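Local structure of mandelate racemase/muconate lactonizing enzyme/Enolase superfamily (2HZG) at residues H61-V71 with I85-L96; P100-W111 with C278-P286. The protein belongs to the mandelate racemase/muconate lactonizing enzyme group of the enolase superfamily, joining an N-terminal alpha+beta domain to a TIM-barrel-like domain that binds a sodium ion. All blocks are in the same frame, centred on the assembly; numbering follows the deposited sequence. Where two conformers were deposited one is given.

Interaction 1: residues H61-V71 with I85-L96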
# COMPACT_ATOMS: atom_id res chain seq x y z
N HIS A 61 8.25 16.08 -1.76
CA HIS A 61 7.89 16.88 -2.92
C HIS A 61 6.38 17.12 -2.85
O HIS A 61 5.75 16.77 -1.84
CB HIS A 61 8.30 16.20 -4.25
CG HIS A 61 7.73 14.84 -4.45
ND1 HIS A 61 8.40 13.69 -4.08
CD2 HIS A 61 6.56 14.43 -5.00
CE1 HIS A 61 7.66 12.63 -4.39
NE2 HIS A 61 6.55 13.06 -4.96
N GLY A 62 5.80 17.74 -3.88
CA GLY A 62 4.40 18.20 -3.87
C GLY A 62 3.33 17.14 -3.69
O GLY A 62 2.24 17.44 -3.18
N VAL A 63 3.59 15.91 -4.13
CA VAL A 63 2.61 14.82 -3.91
C VAL A 63 3.15 13.74 -2.95
O VAL A 63 2.69 12.59 -2.93
CB VAL A 63 1.99 14.25 -5.23
CG1 VAL A 63 1.22 15.37 -6.00
CG2 VAL A 63 3.04 13.58 -6.11
N CYS A 64 4.14 14.16 -2.16
CA CYS A 64 4.59 13.36 -1.02
C CYS A 64 4.77 14.29 0.21
O CYS A 64 5.87 14.46 0.74
CB CYS A 64 5.87 12.59 -1.38
SG CYS A 64 6.35 11.32 -0.22
N ARG A 65 3.67 14.88 0.64
CA ARG A 65 3.66 15.74 1.82
C ARG A 65 3.22 14.94 3.04
O ARG A 65 2.53 13.94 2.89
CB ARG A 65 2.68 16.89 1.61
CG ARG A 65 3.04 17.74 0.43
CD ARG A 65 2.23 19.01 0.38
NE ARG A 65 1.90 19.27 -1.00
CZ ARG A 65 1.42 20.43 -1.46
NH1 ARG A 65 1.22 21.45 -0.63
NH2 ARG A 65 1.14 20.56 -2.77
N PRO A 66 3.59 15.41 4.24
CA PRO A 66 3.05 14.80 5.45
C PRO A 66 1.53 14.94 5.45
O PRO A 66 0.99 15.94 4.96
CB PRO A 66 3.65 15.65 6.58
CG PRO A 66 3.96 17.01 5.90
CD PRO A 66 4.48 16.56 4.55
N VAL A 67 0.84 13.94 6.00
CA VAL A 67 -0.62 14.01 6.06
C VAL A 67 -1.13 15.32 6.72
O VAL A 67 -2.14 15.87 6.28
CB VAL A 67 -1.23 12.74 6.71
CG1 VAL A 67 -2.77 12.90 6.93
CG2 VAL A 67 -0.93 11.53 5.83
N SER A 68 -0.42 15.81 7.73
CA SER A 68 -0.81 17.02 8.47
C SER A 68 -1.01 18.26 7.59
O SER A 68 -1.81 19.14 7.93
CB SER A 68 0.24 17.35 9.53
OG SER A 68 1.46 17.70 8.92
N ASP A 69 -0.26 18.34 6.50
CA ASP A 69 -0.37 19.46 5.53
C ASP A 69 -1.75 19.59 4.92
O ASP A 69 -2.16 20.68 4.52
CB ASP A 69 0.64 19.29 4.38
CG ASP A 69 2.03 19.81 4.72
OD1 ASP A 69 2.28 20.26 5.86
OD2 ASP A 69 2.91 19.76 3.83
N SER A 70 -2.46 18.47 4.80
CA SER A 70 -3.78 18.44 4.18
C SER A 70 -4.92 18.44 5.20
O SER A 70 -6.09 18.35 4.82
CB SER A 70 -3.91 17.19 3.30
OG SER A 70 -2.97 17.24 2.23
N VAL A 71 -4.57 18.49 6.48
CA VAL A 71 -5.54 18.32 7.55
C VAL A 71 -5.57 19.55 8.50
O VAL A 71 -6.63 20.15 8.70
CB VAL A 71 -5.30 17.00 8.35
CG1 VAL A 71 -6.31 16.86 9.50
CG2 VAL A 71 -5.37 15.76 7.43
N ILE A 85 -11.26 16.89 2.47
CA ILE A 85 -10.01 16.71 3.16
C ILE A 85 -9.34 15.38 2.80
O ILE A 85 -8.11 15.33 2.58
CB ILE A 85 -10.19 16.87 4.70
CG1 ILE A 85 -10.49 18.35 5.04
CG2 ILE A 85 -8.94 16.36 5.46
CD1 ILE A 85 -11.03 18.60 6.48
N ALA A 86 -10.13 14.30 2.79
CA ALA A 86 -9.63 12.97 2.39
C ALA A 86 -9.05 12.96 0.96
O ALA A 86 -8.00 12.38 0.72
CB ALA A 86 -10.74 11.92 2.53
N ALA A 87 -9.75 13.59 0.02
CA ALA A 87 -9.23 13.75 -1.36
C ALA A 87 -7.91 14.55 -1.40
O ALA A 87 -7.01 14.23 -2.17
CB ALA A 87 -10.28 14.39 -2.27
N LEU A 88 -7.81 15.58 -0.56
CA LEU A 88 -6.59 16.39 -0.46
C LEU A 88 -5.40 15.55 0.02
O LEU A 88 -4.32 15.61 -0.55
CB LEU A 88 -6.80 17.60 0.48
CG LEU A 88 -5.82 18.78 0.36
CD1 LEU A 88 -5.68 19.31 -1.08
CD2 LEU A 88 -6.28 19.91 1.28
N VAL A 89 -5.60 14.78 1.09
CA VAL A 89 -4.57 13.82 1.55
C VAL A 89 -4.22 12.86 0.42
O VAL A 89 -3.05 12.63 0.18
CB VAL A 89 -5.03 13.03 2.80
CG1 VAL A 89 -4.05 11.88 3.12
CG2 VAL A 89 -5.22 13.97 4.00
N GLY A 90 -5.23 12.31 -0.26
CA GLY A 90 -5.05 11.43 -1.41
C GLY A 90 -4.15 12.01 -2.50
O GLY A 90 -3.35 11.31 -3.11
N TYR A 91 -4.27 13.32 -2.73
CA TYR A 91 -3.47 13.98 -3.74
C TYR A 91 -2.09 14.36 -3.19
O TYR A 91 -1.06 13.96 -3.78
CB TYR A 91 -4.21 15.22 -4.28
CG TYR A 91 -3.42 15.98 -5.33
CD1 TYR A 91 -3.41 15.55 -6.66
CD2 TYR A 91 -2.68 17.11 -4.99
CE1 TYR A 91 -2.67 16.24 -7.63
CE2 TYR A 91 -1.94 17.80 -5.95
CZ TYR A 91 -1.95 17.35 -7.27
OH TYR A 91 -1.21 18.04 -8.22
N ASN A 92 -2.06 15.13 -2.09
CA ASN A 92 -0.81 15.67 -1.53
C ASN A 92 0.11 14.60 -0.94
O ASN A 92 1.32 14.83 -0.81
CB ASN A 92 -1.10 16.70 -0.42
CG ASN A 92 -1.59 18.05 -0.97
OD1 ASN A 92 -1.44 18.34 -2.15
ND2 ASN A 92 -2.16 18.88 -0.08
N SER A 93 -0.46 13.47 -0.52
CA SER A 93 0.35 12.38 0.08
C SER A 93 0.29 11.12 -0.78
O SER A 93 0.49 10.01 -0.29
CB SER A 93 -0.11 12.08 1.52
OG SER A 93 0.06 13.22 2.35
N MET A 94 -0.00 11.29 -2.06
CA MET A 94 -0.10 10.16 -3.01
C MET A 94 1.10 9.20 -2.97
O MET A 94 0.91 7.97 -2.97
CB MET A 94 -0.35 10.68 -4.43
CG MET A 94 -0.44 9.58 -5.51
SD MET A 94 -0.52 10.36 -7.13
CE MET A 94 1.17 10.84 -7.45
N ASP A 95 2.32 9.74 -2.92
CA ASP A 95 3.53 8.92 -2.98
C ASP A 95 4.01 8.46 -1.60
O ASP A 95 5.11 7.87 -1.45
CB ASP A 95 4.65 9.68 -3.70
CG ASP A 95 4.45 9.76 -5.22
OD1 ASP A 95 3.43 9.26 -5.75
OD2 ASP A 95 5.33 10.33 -5.90
N LEU A 96 3.19 8.74 -0.59
CA LEU A 96 3.46 8.35 0.78
C LEU A 96 2.60 7.12 1.04
O LEU A 96 1.40 7.22 1.33
CB LEU A 96 3.17 9.53 1.72
CG LEU A 96 3.09 9.38 3.25
CD1 LEU A 96 3.99 8.27 3.79
CD2 LEU A 96 3.34 10.72 3.94
O HOH W 1 -0.84 15.80 2.77
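Within the N-terminal domain of this enolase-superfamily protein, the C-terminal half of helix 79-92 is flanked by the 61-71 loop, whose Val63, Arg65 and Ser70 settle round Asn92. The backbone of the loop meets the carbonyl at the helix end, Arg65 N donating to Asn92 O (2.8 Å); a second bond runs the other way, from Asp95 N, three residues past the helix, to Val63 O (2.9 Å). The guanidinium of Arg65 lies nearly parallel to the Asn92 amide, their planes 22° apart, with OD1 over one face. Its rotation is fixed by the NE-H, which reaches Gly62 O in the guanidinium plane (2.9 Å). The amide of Asn92 turns its other end to Ser70, ND2 donating a hydrogen bond to Ser70 OG (2.9 Å). Ser93 OG, set beside its own backbone N (chi1 -62°), donates to Arg65 O at 2.6 Å from above the carbonyl plane. One water ties the same corner together, donating to Pro66 O and Ser93 OG and also bonded to Ser70 OG. His61 NE2 donates to Asp95 OD2 (3.1 Å); OD2 lies at the ring edge, close to the imidazole plane, while the carboxylate is turned steeply (70°) to the ring and meets the N-H from above its own plane. Apolar groups fill in between: Val63 CG1 sits over the Tyr91 ring face, 4.1 Å from its centroid, in a CH-pi contact, while CG2 meets Met94 CE. Val67 and Val71 pack on Val89. Ala21, Ala47 and Pro50 of the second subunit cover His61, Cys64 and Leu96. The loop thus covers the helix that follows it, in the helical part packed beside the three-stranded antiparallel sheet, the layout of the enolase-family N-terminal domain.

Interaction 2: residues P100-W111 with C278-P286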
# COMPACT_ATOMS: atom_id res chain seq x y z
N PRO A 100 -2.94 6.20 3.69
CA PRO A 100 -4.33 5.80 3.94
C PRO A 100 -4.57 5.30 5.37
O PRO A 100 -5.66 5.48 5.90
CB PRO A 100 -4.53 4.63 2.97
CG PRO A 100 -3.51 4.78 1.95
CD PRO A 100 -2.36 5.46 2.56
N HIS A 101 -3.56 4.67 5.98
CA HIS A 101 -3.69 4.13 7.34
C HIS A 101 -3.74 5.25 8.36
O HIS A 101 -4.55 5.21 9.29
CB HIS A 101 -2.53 3.16 7.62
CG HIS A 101 -2.79 1.77 7.12
ND1 HIS A 101 -2.02 0.69 7.50
CD2 HIS A 101 -3.74 1.29 6.29
CE1 HIS A 101 -2.49 -0.40 6.92
NE2 HIS A 101 -3.54 -0.06 6.19
N MET A 102 -2.89 6.26 8.17
CA MET A 102 -2.92 7.48 8.98
C MET A 102 -4.24 8.23 8.76
O MET A 102 -4.91 8.63 9.72
CB MET A 102 -1.71 8.38 8.66
CG MET A 102 -1.57 9.61 9.61
SD MET A 102 -1.37 9.17 11.36
CE MET A 102 -2.97 9.57 12.04
N LEU A 103 -4.64 8.39 7.50
CA LEU A 103 -5.91 9.03 7.17
C LEU A 103 -7.14 8.37 7.82
O LEU A 103 -8.07 9.05 8.23
CB LEU A 103 -6.12 9.08 5.66
CG LEU A 103 -7.45 9.64 5.14
CD1 LEU A 103 -7.68 11.12 5.57
CD2 LEU A 103 -7.48 9.52 3.63
N SER A 104 -7.17 7.03 7.86
CA SER A 104 -8.32 6.31 8.40
C SER A 104 -8.81 6.86 9.76
O SER A 104 -10.00 7.16 9.92
CB SER A 104 -8.00 4.81 8.53
OG SER A 104 -7.84 4.21 7.24
N GLY A 105 -7.88 6.94 10.72
CA GLY A 105 -8.20 7.40 12.08
C GLY A 105 -8.63 8.86 12.10
O GLY A 105 -9.53 9.23 12.84
N ILE A 106 -7.98 9.69 11.26
CA ILE A 106 -8.32 11.11 11.14
C ILE A 106 -9.72 11.28 10.59
O ILE A 106 -10.52 12.02 11.16
CB ILE A 106 -7.31 11.86 10.23
CG1 ILE A 106 -5.94 11.92 10.91
CG2 ILE A 106 -7.83 13.30 9.84
CD1 ILE A 106 -4.80 12.18 9.97
N GLU A 107 -10.02 10.58 9.51
CA GLU A 107 -11.29 10.70 8.81
C GLU A 107 -12.46 10.26 9.72
O GLU A 107 -13.48 10.96 9.81
CB GLU A 107 -11.22 9.90 7.50
CG GLU A 107 -12.34 10.16 6.47
CD GLU A 107 -13.59 9.30 6.71
OE1 GLU A 107 -13.71 8.62 7.79
OE2 GLU A 107 -14.44 9.27 5.82
N MET A 108 -12.33 9.13 10.40
CA MET A 108 -13.39 8.71 11.31
C MET A 108 -13.56 9.68 12.49
O MET A 108 -14.68 9.88 12.94
CB MET A 108 -13.23 7.25 11.77
CG MET A 108 -12.20 6.99 12.82
SD MET A 108 -12.18 5.27 13.41
CE MET A 108 -11.76 4.44 11.87
N ALA A 109 -12.45 10.30 12.95
CA ALA A 109 -12.51 11.32 14.02
C ALA A 109 -13.28 12.56 13.57
O ALA A 109 -13.90 13.23 14.39
CB ALA A 109 -11.09 11.72 14.49
N LEU A 110 -13.23 12.85 12.26
CA LEU A 110 -14.02 13.94 11.67
C LEU A 110 -15.52 13.66 11.70
O LEU A 110 -16.31 14.56 12.03
CB LEU A 110 -13.56 14.26 10.23
CG LEU A 110 -12.10 14.66 10.08
CD1 LEU A 110 -11.85 15.13 8.64
CD2 LEU A 110 -11.77 15.75 11.10
N TRP A 111 -15.92 12.44 11.37
CA TRP A 111 -17.30 12.01 11.53
C TRP A 111 -17.76 12.06 12.99
O TRP A 111 -18.87 12.51 13.25
CB TRP A 111 -17.50 10.61 10.99
CG TRP A 111 -17.34 10.55 9.48
CD1 TRP A 111 -16.27 10.09 8.80
CD2 TRP A 111 -18.29 10.99 8.51
NE1 TRP A 111 -16.50 10.19 7.44
CE2 TRP A 111 -17.73 10.76 7.24
CE3 TRP A 111 -19.58 11.57 8.59
CZ2 TRP A 111 -18.40 11.08 6.06
CZ3 TRP A 111 -20.23 11.89 7.42
CH2 TRP A 111 -19.65 11.63 6.17
N CYS A 278 -12.65 0.04 8.67
CA CYS A 278 -12.60 1.53 8.58
C CYS A 278 -11.26 2.10 9.04
O CYS A 278 -10.88 3.17 8.60
CB CYS A 278 -13.74 2.17 9.35
SG CYS A 278 -15.26 1.91 8.47
N GLY A 279 -10.58 1.39 9.94
CA GLY A 279 -9.25 1.80 10.41
C GLY A 279 -8.10 1.59 9.43
O GLY A 279 -6.96 1.94 9.73
N ARG A 280 -8.39 1.04 8.24
CA ARG A 280 -7.37 0.78 7.21
C ARG A 280 -7.69 1.39 5.86
O ARG A 280 -6.79 1.87 5.15
CB ARG A 280 -7.20 -0.74 6.99
CG ARG A 280 -6.64 -1.48 8.16
CD ARG A 280 -6.49 -2.93 7.80
NE ARG A 280 -5.89 -3.69 8.88
CZ ARG A 280 -6.00 -5.00 9.04
NH1 ARG A 280 -6.70 -5.73 8.18
NH2 ARG A 280 -5.41 -5.59 10.07
N ILE A 281 -8.97 1.39 5.52
CA ILE A 281 -9.41 1.80 4.18
C ILE A 281 -9.51 3.32 3.96
O ILE A 281 -9.79 3.75 2.83
CB ILE A 281 -10.75 1.10 3.80
CG1 ILE A 281 -10.88 0.98 2.28
CG2 ILE A 281 -11.98 1.82 4.45
CD1 ILE A 281 -12.01 0.09 1.82
N GLY A 282 -9.26 4.12 4.99
CA GLY A 282 -9.41 5.57 4.87
C GLY A 282 -10.63 6.12 5.61
O GLY A 282 -11.02 7.27 5.39
N GLY A 283 -11.24 5.30 6.47
CA GLY A 283 -12.35 5.74 7.30
C GLY A 283 -13.71 5.36 6.76
O GLY A 283 -13.85 4.41 5.99
N LEU A 284 -14.72 6.13 7.18
CA LEU A 284 -16.12 5.77 6.92
C LEU A 284 -16.50 5.99 5.46
O LEU A 284 -17.28 5.22 4.90
CB LEU A 284 -17.06 6.58 7.83
CG LEU A 284 -17.32 6.08 9.27
CD1 LEU A 284 -16.08 5.59 10.00
CD2 LEU A 284 -18.10 7.10 10.12
N GLY A 285 -15.99 7.07 4.87
CA GLY A 285 -16.29 7.41 3.49
C GLY A 285 -16.04 6.27 2.51
O GLY A 285 -16.96 5.84 1.82
N PRO A 286 -14.76 5.83 2.38
CA PRO A 286 -14.43 4.72 1.46
C PRO A 286 -15.19 3.45 1.81
O PRO A 286 -15.62 2.74 0.92
CB PRO A 286 -12.92 4.54 1.65
CG PRO A 286 -12.46 5.89 2.12
CD PRO A 286 -13.55 6.38 3.02
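Leu284 is wedged between Trp111 and Met108 on one side of helix 99-118. Its CD2 lies over the indole face, 3.6 Å from Trp111 CG, and its CB stands above the five-membered ring in a CH-pi contact, the two side chains running past each other in opposite directions. The second branch, CD1, rests against Met108 CB at 3.7 Å, and the bent end of that methionine carries CE on to Cys278 CB. One turn nearer the helix start, Ser104 meets Gly282, and here the backbones come closest, with CA atoms 3.8 Å apart. Ser104 OG lies beside its own backbone N (chi1 -67°), where it donates to Pro100 O and accepts from Gly282 N at 2.7 Å; this oxygen thus joins a carbonyl of its own helix to the turn opposite. Gly282 leaves the short, weakly bonded helical turn at about 278-281 with positive phi, and Gly283 takes the N-cap position of helix 284-297, so the segment is the link between barrel strand 273-276 and its following helix, seated on a helix of the N-terminal domain. Glu107 grips the first turn of that following helix with both oxygens: OE1 accepts from Leu284 N (2.8 Å) and OE2 from Gly285 N (2.9 Å). Trp111 NE1, 2.8 Å from Glu107 OE2, reaches it from the opposite face of the carboxylate and in its own ring plane, which probably helps hold both groups in place. The N-H groups of the helix start would probably stabilise the negative charge there. At the other end His101 CD2 approaches Arg280 O, the histidine ring lying alongside the arginine's aliphatic chain. Arg280 NH1 is salt-bridged to Glu254, a ligand of the sodium ion, and Pro100 and His101 pack on Leu97 of the second subunit.

Overall arrangement
From the N terminus, the chain passes the three-stranded sheet and helix 48-56 before interaction 1 closes a short local loop, as the second half of helix 79-92 and the turn after it come back against 61-71. Only after that loop is complete does helix 99-118 begin, and interaction 2 closes a far longer one, running through most of the parallel strands of the barrel before 278-286 returns to this helix. The two are in series, neither nesting nor crossing. Their centres are 14 Å apart, and they touch where Val67 and Val71 pack on Ile106 and Val89 on Leu103. Interaction 1 stays within the N-terminal domain; interaction 2 joins it to the barrel. Both border the second subunit.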